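Local coordinates for C2 domain protein (Scophthalmus maximus, PDB 3W56) that binds calcium ions in the loops of a C2 beta-sandwich and probably attaches to phospholipid membranes, at residues Leu24-Leu29 against Leu84-His89; Val108-His113 against Met126-Val131. All blocks are in the same frame, centred on the assembly; numbering follows the deposited sequence.

Interaction 1: Leu24-Leu29 against Leu84-His89; sequences LRLYNL and LRLEVH
CG of Leu26 stands opposite its backbone N (chi1 171°) and CG of Leu86 opposite its carbonyl carbon (chi1 -60°), which turns their branched ends toward each other in the centre of the C2 beta-sandwich, where Leu26 CD2 meets Leu86 CD2 at 3.6 Å. The two chains pass alongside each other in opposite directions, so their methyl ends overlap. This is face-to-face packing of the two sheets: the axes of the two segments come within 10.7 Å, with directions differing by 31°. Leu84 spreads its branches over two partners. Its CD1 faces Leu24 CD2 at 4.1 Å, the side chains crossing at about a right angle, while its CD2 lies 4.2 Å from Leu26 CD1. At the far end, Leu86 CD1 only just reaches Leu29 CD2, 4.5 Å away. All five leucines are buried; Val48 and Cys50 of strand 44-50 and Phe73 of strand 73-78 close around those of segment 24-29. On the other face of strand 83-90, polar groups are joined along the chain. The carboxylate of Glu87 is held at both oxygens, which should fix its rotation: OE1 accepts His89 NE2 at 2.9 Å in the histidine ring plane, and OE2 is gripped side-on by Arg85, through NE at 2.6 Å and NH2 at 2.9 Å.

Interaction 2: Val108-His113 against Met126-Val131; sequences VGTHEH and MYTLSV
The hydroxyl oxygen Thr128 OG1 is held twice: it pairs with Thr110 OG1 across the strands at 2.6 Å, and Tyr27 OH forms a hydrogen bond to it from strand 22-32. Thr110 and Thr128 make a non-hydrogen-bonded pair of an antiparallel beta hairpin, and their side chains share a face with Glu112 and Met126. There Met126 bends at chi3, bringing CE to 3.6 Å from Thr110 CG2, while its CG runs beside that of Glu112. The hydrogen-bonded pairs flank the threonines, with Gly109 N to Leu129 O at 2.9 Å and His111 N to Tyr127 O at 2.9 Å, each bond reciprocated by its partner. On the face of Tyr127 and Leu129, His111, His113 and Tyr127 form an aromatic cluster. Tyr127 CG sits between its backbone N and carbonyl carbon (chi1 79°), a rotamer that brings the far end of the ring over to the histidines. His111 meets it obliquely, planes at 33°, with His111 CD2 3.3 Å from Tyr127 OH. His113 comes rim to rim instead, the planes only 15° apart and His113 CD2 3.6 Å from Tyr127 CE2. One water bridges the last two rings, 2.7 Å from His113 NE2 and also bonded to Tyr127 OH, which in addition accepts the backbone N of Lys107. His111 NE2 turns back on its own strand and donates to Val108 O at 3.0 Å, in the plane of its ring but from above the carbonyl plane. Strand 109-116 is the outermost strand of its sheet, and strand 122-130 lies between it and strand 22-32; Tyr127 and Leu129 face inward onto Ile106, with Arg104 of strand 97-105 beside Tyr127 and His113.

Overall arrangement
Interaction 1 joins the two sheets of the sandwich through its core, whereas interaction 2 pairs neighbouring strands at one margin of a single sheet; their centres are 12 Å apart. Strands 22-32 and 122-130 lie side by side and connect them directly. Thr128 N reaches Arg25 O at 2.9 Å, and Leu26 CD1 packs 3.4 Å from Met126 O. Both contacts are away from the calcium sites, whose ligands include Asp37, Asp43, Asp92 and Asp97. Interaction 1 has a link through the chain: segment 84-89 runs straight on to Asp90, another calcium ligand. The model has no calcium bound to this chain.

Interaction 1: Leu24-Leu29 against Leu84-His89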
ATOM      1  N   LEU A  24       2.424  -7.462  11.988  1.00 16.09           N
ATOM      2  CA  LEU A  24       2.232  -6.225  11.242  1.00 16.82           C
ATOM      3  C   LEU A  24       0.776  -6.171  10.774  1.00 18.53           C
ATOM      4  O   LEU A  24       0.274  -7.120  10.166  1.00 19.57           O
ATOM      5  CB  LEU A  24       3.181  -6.171  10.034  1.00 20.40           C
ATOM      6  CG  LEU A  24       2.945  -4.938   9.165  1.00 15.78           C
ATOM      7  CD1 LEU A  24       3.414  -3.677   9.917  1.00 18.53           C
ATOM      8  CD2 LEU A  24       3.708  -5.138   7.810  1.00 25.19           C
ATOM      9  N   ARG A  25       0.111  -5.032  11.045  1.00 11.92           N
ATOM     10  CA  ARG A  25      -1.192  -4.721  10.457  1.00 15.93           C
ATOM     11  C   ARG A  25      -1.086  -3.436   9.607  1.00  7.22           C
ATOM     12  O   ARG A  25      -0.607  -2.397  10.081  1.00 12.20           O
ATOM     13  CB  ARG A  25      -2.262  -4.607  11.533  1.00 13.94           C
ATOM     14  CG  ARG A  25      -3.612  -4.265  10.942  1.00 10.38           C
ATOM     15  CD  ARG A  25      -4.470  -3.793  12.078  1.00 12.76           C
ATOM     16  NE  ARG A  25      -5.741  -3.333  11.569  1.00 18.26           N
ATOM     17  CZ  ARG A  25      -6.428  -2.395  12.166  1.00  9.29           C
ATOM     18  NH1 ARG A  25      -7.604  -2.039  11.659  1.00 17.03           N
ATOM     19  NH2 ARG A  25      -5.923  -1.836  13.277  1.00 12.52           N
ATOM     20  N   LEU A  26      -1.389  -3.598   8.324  1.00 10.24           N
ATOM     21  CA  LEU A  26      -1.351  -2.460   7.390  1.00  9.80           C
ATOM     22  C   LEU A  26      -2.807  -2.142   7.108  1.00 10.11           C
ATOM     23  O   LEU A  26      -3.622  -3.065   6.848  1.00 13.36           O
ATOM     24  CB  LEU A  26      -0.644  -2.845   6.143  1.00 10.70           C
ATOM     25  CG  LEU A  26      -0.727  -1.801   5.003  1.00  9.51           C
ATOM     26  CD1 LEU A  26       0.107  -0.558   5.372  1.00 10.91           C
ATOM     27  CD2 LEU A  26      -0.224  -2.434   3.793  1.00 13.47           C
ATOM     28  N   TYR A  27      -3.200  -0.875   7.174  1.00 10.27           N
ATOM     29  CA  TYR A  27      -4.625  -0.535   7.097  1.00  8.85           C
ATOM     30  C   TYR A  27      -4.809   0.899   6.763  1.00 10.45           C
ATOM     31  O   TYR A  27      -3.795   1.648   6.661  1.00  8.76           O
ATOM     32  CB  TYR A  27      -5.355  -0.925   8.382  1.00  9.19           C
ATOM     33  CG  TYR A  27      -4.815  -0.297   9.677  1.00  9.71           C
ATOM     34  CD1 TYR A  27      -5.553   0.676  10.392  1.00  8.92           C
ATOM     35  CD2 TYR A  27      -3.634  -0.717  10.205  1.00  6.55           C
ATOM     36  CE1 TYR A  27      -5.059   1.253  11.625  1.00 11.79           C
ATOM     37  CE2 TYR A  27      -3.103  -0.196  11.415  1.00  8.13           C
ATOM     38  CZ  TYR A  27      -3.816   0.804  12.124  1.00 11.97           C
ATOM     39  OH  TYR A  27      -3.335   1.271  13.301  1.00 16.22           O
ATOM     40  N   ASN A  28      -6.061   1.277   6.535  1.00  7.90           N
ATOM     41  CA  ASN A  28      -6.418   2.678   6.187  1.00  8.49           C
ATOM     42  C   ASN A  28      -5.700   3.183   4.953  1.00  8.34           C
ATOM     43  O   ASN A  28      -5.326   4.371   4.883  1.00  9.42           O
ATOM     44  CB  ASN A  28      -6.299   3.664   7.398  1.00  8.61           C
ATOM     45  CG  ASN A  28      -7.270   3.286   8.534  1.00 13.33           C
ATOM     46  OD1 ASN A  28      -8.137   2.363   8.351  1.00 17.79           O
ATOM     47  ND2 ASN A  28      -7.069   3.855   9.705  1.00 21.05           N
ATOM     48  N   LEU A  29      -5.546   2.331   3.935  1.00  9.63           N
ATOM     49  CA  LEU A  29      -5.052   2.727   2.645  1.00  8.33           C
ATOM     50  C   LEU A  29      -6.004   3.647   1.886  1.00  9.76           C
ATOM     51  O   LEU A  29      -7.193   3.388   1.706  1.00  7.61           O
ATOM     52  CB  LEU A  29      -4.734   1.486   1.806  1.00  5.32           C
ATOM     53  CG  LEU A  29      -3.758   0.532   2.414  1.00  8.03           C
ATOM     54  CD1 LEU A  29      -3.985  -0.805   1.580  1.00  9.67           C
ATOM     55  CD2 LEU A  29      -2.443   1.076   2.131  1.00 12.29           C
ATOM     56  N   LEU A  84       8.685  -2.679   4.812  1.00 13.57           N
ATOM     57  CA  LEU A  84       7.306  -2.590   4.299  1.00 17.75           C
ATOM     58  C   LEU A  84       7.410  -1.891   2.951  1.00 16.24           C
ATOM     59  O   LEU A  84       7.932  -0.790   2.845  1.00 19.81           O
ATOM     60  CB  LEU A  84       6.347  -1.829   5.289  1.00 10.92           C
ATOM     61  CG  LEU A  84       4.973  -1.453   4.711  1.00 13.79           C
ATOM     62  CD1 LEU A  84       4.072  -2.694   4.575  1.00 18.87           C
ATOM     63  CD2 LEU A  84       4.285  -0.404   5.604  1.00 13.60           C
ATOM     64  N   ARG A  85       6.996  -2.571   1.898  1.00 13.88           N
ATOM     65  CA  ARG A  85       6.968  -2.004   0.571  1.00 17.12           C
ATOM     66  C   ARG A  85       5.530  -2.007  -0.012  1.00 19.57           C
ATOM     67  O   ARG A  85       4.790  -3.046  -0.050  1.00 16.79           O
ATOM     68  CB  ARG A  85       7.954  -2.819  -0.327  1.00 17.43           C
ATOM     69  CG  ARG A  85       7.831  -2.527  -1.773  1.00 18.70           C
ATOM     70  CD  ARG A  85       8.588  -3.587  -2.564  1.00 27.94           C
ATOM     71  NE  ARG A  85       8.543  -3.343  -4.001  1.00 25.74           N
ATOM     72  CZ  ARG A  85       9.455  -2.632  -4.665  1.00 32.21           C
ATOM     73  NH1 ARG A  85      10.479  -2.089  -4.006  1.00 30.00           N
ATOM     74  NH2 ARG A  85       9.362  -2.471  -5.993  1.00 32.42           N
ATOM     75  N   LEU A  86       5.155  -0.842  -0.507  1.00 18.75           N
ATOM     76  CA  LEU A  86       3.813  -0.603  -1.009  1.00 11.65           C
ATOM     77  C   LEU A  86       3.965  -0.184  -2.437  1.00 15.87           C
ATOM     78  O   LEU A  86       4.711   0.708  -2.773  1.00 15.63           O
ATOM     79  CB  LEU A  86       3.083   0.464  -0.187  1.00  9.57           C
ATOM     80  CG  LEU A  86       2.903   0.153   1.282  1.00  9.75           C
ATOM     81  CD1 LEU A  86       2.043   1.235   2.013  1.00 17.04           C
ATOM     82  CD2 LEU A  86       2.241  -1.165   1.548  1.00 14.14           C
ATOM     83  N   GLU A  87       3.254  -0.864  -3.309  1.00 13.19           N
ATOM     84  CA  GLU A  87       3.221  -0.393  -4.662  1.00 19.72           C
ATOM     85  C   GLU A  87       1.784  -0.060  -5.024  1.00 13.55           C
ATOM     86  O   GLU A  87       0.872  -0.884  -4.790  1.00 14.38           O
ATOM     87  CB  GLU A  87       3.803  -1.432  -5.612  1.00 14.37           C
ATOM     88  CG  GLU A  87       5.165  -1.927  -5.218  1.00 18.26           C
ATOM     89  CD  GLU A  87       5.603  -3.089  -6.069  1.00 24.15           C
ATOM     90  OE1 GLU A  87       4.836  -3.452  -6.993  1.00 20.85           O
ATOM     91  OE2 GLU A  87       6.685  -3.655  -5.779  1.00 22.87           O
ATOM     92  N   VAL A  88       1.614   1.091  -5.652  1.00 13.76           N
ATOM     93  CA  VAL A  88       0.324   1.495  -6.198  1.00 12.62           C
ATOM     94  C   VAL A  88       0.343   1.242  -7.711  1.00 16.27           C
ATOM     95  O   VAL A  88       1.222   1.748  -8.428  1.00 14.39           O
ATOM     96  CB  VAL A  88       0.008   2.946  -5.877  1.00 13.60           C
ATOM     97  CG1 VAL A  88      -1.269   3.362  -6.589  1.00 15.49           C
ATOM     98  CG2 VAL A  88      -0.091   3.128  -4.334  1.00 12.73           C
ATOM     99  N   HIS A  89      -0.617   0.472  -8.189  1.00 12.67           N
ATOM    100  CA  HIS A  89      -0.717   0.169  -9.638  1.00 14.98           C
ATOM    101  C   HIS A  89      -2.028   0.582 -10.231  1.00 15.50           C
ATOM    102  O   HIS A  89      -3.047   0.719  -9.550  1.00 18.53           O
ATOM    103  CB  HIS A  89      -0.572  -1.316  -9.912  1.00 16.35           C
ATOM    104  CG  HIS A  89       0.746  -1.869  -9.522  1.00 13.57           C
ATOM    105  ND1 HIS A  89       1.722  -2.211 -10.450  1.00 18.26           N
ATOM    106  CD2 HIS A  89       1.259  -2.167  -8.309  1.00 17.13           C
ATOM    107  CE1 HIS A  89       2.776  -2.685  -9.810  1.00 16.64           C
ATOM    108  NE2 HIS A  89       2.518  -2.678  -8.506  1.00 20.70           N
TER

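Interaction 2: Val108-His113 against Met126-Val131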
ATOM      1  N   VAL A 108       8.166  -0.634  15.976  1.00 21.36           N
ATOM      2  CA  VAL A 108       7.080  -0.993  16.898  1.00 22.42           C
ATOM      3  C   VAL A 108       6.148   0.219  17.087  1.00 19.63           C
ATOM      4  O   VAL A 108       6.581   1.368  17.034  1.00 23.15           O
ATOM      5  CB  VAL A 108       7.617  -1.448  18.280  1.00 30.47           C
ATOM      6  CG1 VAL A 108       6.483  -1.936  19.171  1.00 34.69           C
ATOM      7  CG2 VAL A 108       8.645  -2.550  18.091  1.00 28.73           C
ATOM      8  N   GLY A 109       4.874  -0.063  17.315  1.00 20.15           N
ATOM      9  CA  GLY A 109       3.892   0.982  17.530  1.00 20.62           C
ATOM     10  C   GLY A 109       2.962   1.236  16.359  1.00 22.79           C
ATOM     11  O   GLY A 109       2.918   0.482  15.392  1.00 15.18           O
ATOM     12  N   THR A 110       2.208   2.324  16.451  1.00 26.24           N
ATOM     13  CA  THR A 110       1.236   2.651  15.418  1.00 18.11           C
ATOM     14  C   THR A 110       1.693   3.931  14.717  1.00 17.78           C
ATOM     15  O   THR A 110       2.063   4.923  15.368  1.00 20.75           O
ATOM     16  CB  THR A 110      -0.164   2.776  16.015  1.00 17.08           C
ATOM     17  OG1 THR A 110      -0.586   1.482  16.445  1.00 20.66           O
ATOM     18  CG2 THR A 110      -1.184   3.273  14.970  1.00 15.18           C
ATOM     19  N   HIS A 111       1.676   3.912  13.385  1.00 15.05           N
ATOM     20  CA  HIS A 111       2.307   5.013  12.589  1.00 13.44           C
ATOM     21  C   HIS A 111       1.398   5.396  11.436  1.00 14.85           C
ATOM     22  O   HIS A 111       0.792   4.522  10.809  1.00 15.48           O
ATOM     23  CB  HIS A 111       3.666   4.539  12.036  1.00 18.30           C
ATOM     24  CG  HIS A 111       4.572   4.064  13.118  1.00 22.21           C
ATOM     25  ND1 HIS A 111       5.297   4.937  13.912  1.00 22.69           N
ATOM     26  CD2 HIS A 111       4.770   2.827  13.631  1.00 18.28           C
ATOM     27  CE1 HIS A 111       5.940   4.245  14.837  1.00 26.86           C
ATOM     28  NE2 HIS A 111       5.636   2.965  14.687  1.00 25.45           N
ATOM     29  N   GLU A 112       1.268   6.696  11.171  1.00 15.14           N
ATOM     30  CA  GLU A 112       0.591   7.174   9.982  1.00 15.87           C
ATOM     31  C   GLU A 112       1.642   7.693   9.041  1.00 11.22           C
ATOM     32  O   GLU A 112       2.576   8.457   9.432  1.00 15.65           O
ATOM     33  CB  GLU A 112      -0.394   8.291  10.299  1.00 14.27           C
ATOM     34  CG  GLU A 112      -1.422   7.937  11.343  1.00 16.92           C
ATOM     35  CD  GLU A 112      -2.140   9.185  11.850  1.00 21.49           C
ATOM     36  OE1 GLU A 112      -2.612   9.967  10.985  1.00 23.84           O
ATOM     37  OE2 GLU A 112      -2.193   9.396  13.083  1.00 22.75           O
ATOM     38  N   HIS A 113       1.509   7.321   7.782  1.00  9.19           N
ATOM     39  CA  HIS A 113       2.477   7.719   6.766  1.00 12.78           C
ATOM     40  C   HIS A 113       1.899   8.134   5.438  1.00 13.45           C
ATOM     41  O   HIS A 113       0.755   7.838   5.094  1.00 11.13           O
ATOM     42  CB  HIS A 113       3.511   6.580   6.508  1.00 11.56           C
ATOM     43  CG  HIS A 113       4.443   6.336   7.660  1.00 11.01           C
ATOM     44  ND1 HIS A 113       5.400   7.269   8.034  1.00 16.69           N
ATOM     45  CD2 HIS A 113       4.576   5.292   8.520  1.00 12.99           C
ATOM     46  CE1 HIS A 113       6.058   6.809   9.086  1.00 21.33           C
ATOM     47  NE2 HIS A 113       5.578   5.609   9.397  1.00 16.93           N
ATOM     48  N   MET A 126      -1.623   3.460   7.337  1.00  6.73           N
ATOM     49  CA  MET A 126      -1.274   3.335   8.714  1.00  7.82           C
ATOM     50  C   MET A 126      -0.716   1.936   8.854  1.00  9.45           C
ATOM     51  O   MET A 126      -1.077   1.020   8.103  1.00 11.40           O
ATOM     52  CB  MET A 126      -2.476   3.495   9.650  1.00 16.34           C
ATOM     53  CG  MET A 126      -2.865   4.928   9.708  1.00 18.27           C
ATOM     54  SD  MET A 126      -4.132   5.151  10.946  1.00 15.91           S
ATOM     55  CE  MET A 126      -3.276   4.661  12.456  1.00 18.06           C
ATOM     56  N   TYR A 127       0.164   1.799   9.819  1.00 10.35           N
ATOM     57  CA  TYR A 127       0.465   0.411  10.236  1.00 12.26           C
ATOM     58  C   TYR A 127       0.695   0.345  11.694  1.00  9.90           C
ATOM     59  O   TYR A 127       1.073   1.314  12.350  1.00 11.99           O
ATOM     60  CB  TYR A 127       1.658  -0.176   9.437  1.00 12.52           C
ATOM     61  CG  TYR A 127       2.993   0.305   9.932  1.00  8.67           C
ATOM     62  CD1 TYR A 127       3.666  -0.362  10.969  1.00 10.19           C
ATOM     63  CD2 TYR A 127       3.591   1.436   9.377  1.00 10.78           C
ATOM     64  CE1 TYR A 127       4.929   0.115  11.418  1.00 13.40           C
ATOM     65  CE2 TYR A 127       4.815   1.899   9.800  1.00 15.59           C
ATOM     66  CZ  TYR A 127       5.474   1.232  10.828  1.00 14.98           C
ATOM     67  OH  TYR A 127       6.696   1.760  11.223  1.00 17.06           O
ATOM     68  N   THR A 128       0.431  -0.835  12.244  1.00 14.57           N
ATOM     69  CA  THR A 128       0.719  -1.152  13.638  1.00 13.11           C
ATOM     70  C   THR A 128       1.651  -2.378  13.700  1.00 14.24           C
ATOM     71  O   THR A 128       1.331  -3.417  13.111  1.00 15.88           O
ATOM     72  CB  THR A 128      -0.587  -1.427  14.411  1.00 17.49           C
ATOM     73  OG1 THR A 128      -1.302  -0.178  14.572  1.00 18.88           O
ATOM     74  CG2 THR A 128      -0.266  -1.934  15.810  1.00 17.65           C
ATOM     75  N   LEU A 129       2.805  -2.233  14.362  1.00 16.49           N
ATOM     76  CA  LEU A 129       3.670  -3.373  14.640  1.00 21.63           C
ATOM     77  C   LEU A 129       3.638  -3.632  16.145  1.00 14.37           C
ATOM     78  O   LEU A 129       3.998  -2.775  16.974  1.00 18.76           O
ATOM     79  CB  LEU A 129       5.087  -3.114  14.153  1.00 20.00           C
ATOM     80  CG  LEU A 129       6.088  -4.275  14.342  1.00 15.12           C
ATOM     81  CD1 LEU A 129       5.782  -5.433  13.454  1.00 21.42           C
ATOM     82  CD2 LEU A 129       7.432  -3.648  13.990  1.00 18.05           C
ATOM     83  N   SER A 130       3.183  -4.837  16.477  1.00 26.18           N
ATOM     84  CA  SER A 130       2.834  -5.150  17.838  1.00 26.13           C
ATOM     85  C   SER A 130       3.362  -6.532  18.211  1.00 30.50           C
ATOM     86  O   SER A 130       3.580  -7.404  17.345  1.00 29.90           O
ATOM     87  CB  SER A 130       1.306  -5.174  17.975  1.00 25.74           C
ATOM     88  OG  SER A 130       0.786  -6.163  17.093  1.00 30.08           O
ATOM     89  N   VAL A 131       3.526  -6.694  19.522  1.00 41.28           N
ATOM     90  CA  VAL A 131       3.824  -7.960  20.203  1.00 47.02           C
ATOM     91  C   VAL A 131       5.323  -8.070  20.416  1.00 46.84           C
ATOM     92  O   VAL A 131       5.898  -7.239  21.129  1.00 57.89           O
ATOM     93  CB  VAL A 131       3.211  -9.223  19.522  1.00 49.89           C
ATOM     94  CG1 VAL A 131       3.642 -10.472  20.259  1.00 60.50           C
ATOM     95  CG2 VAL A 131       1.687  -9.139  19.487  1.00 37.45           C
TER
HETATM   96  O   HOH W   1       7.264   4.235  11.028  1.00 15.94           O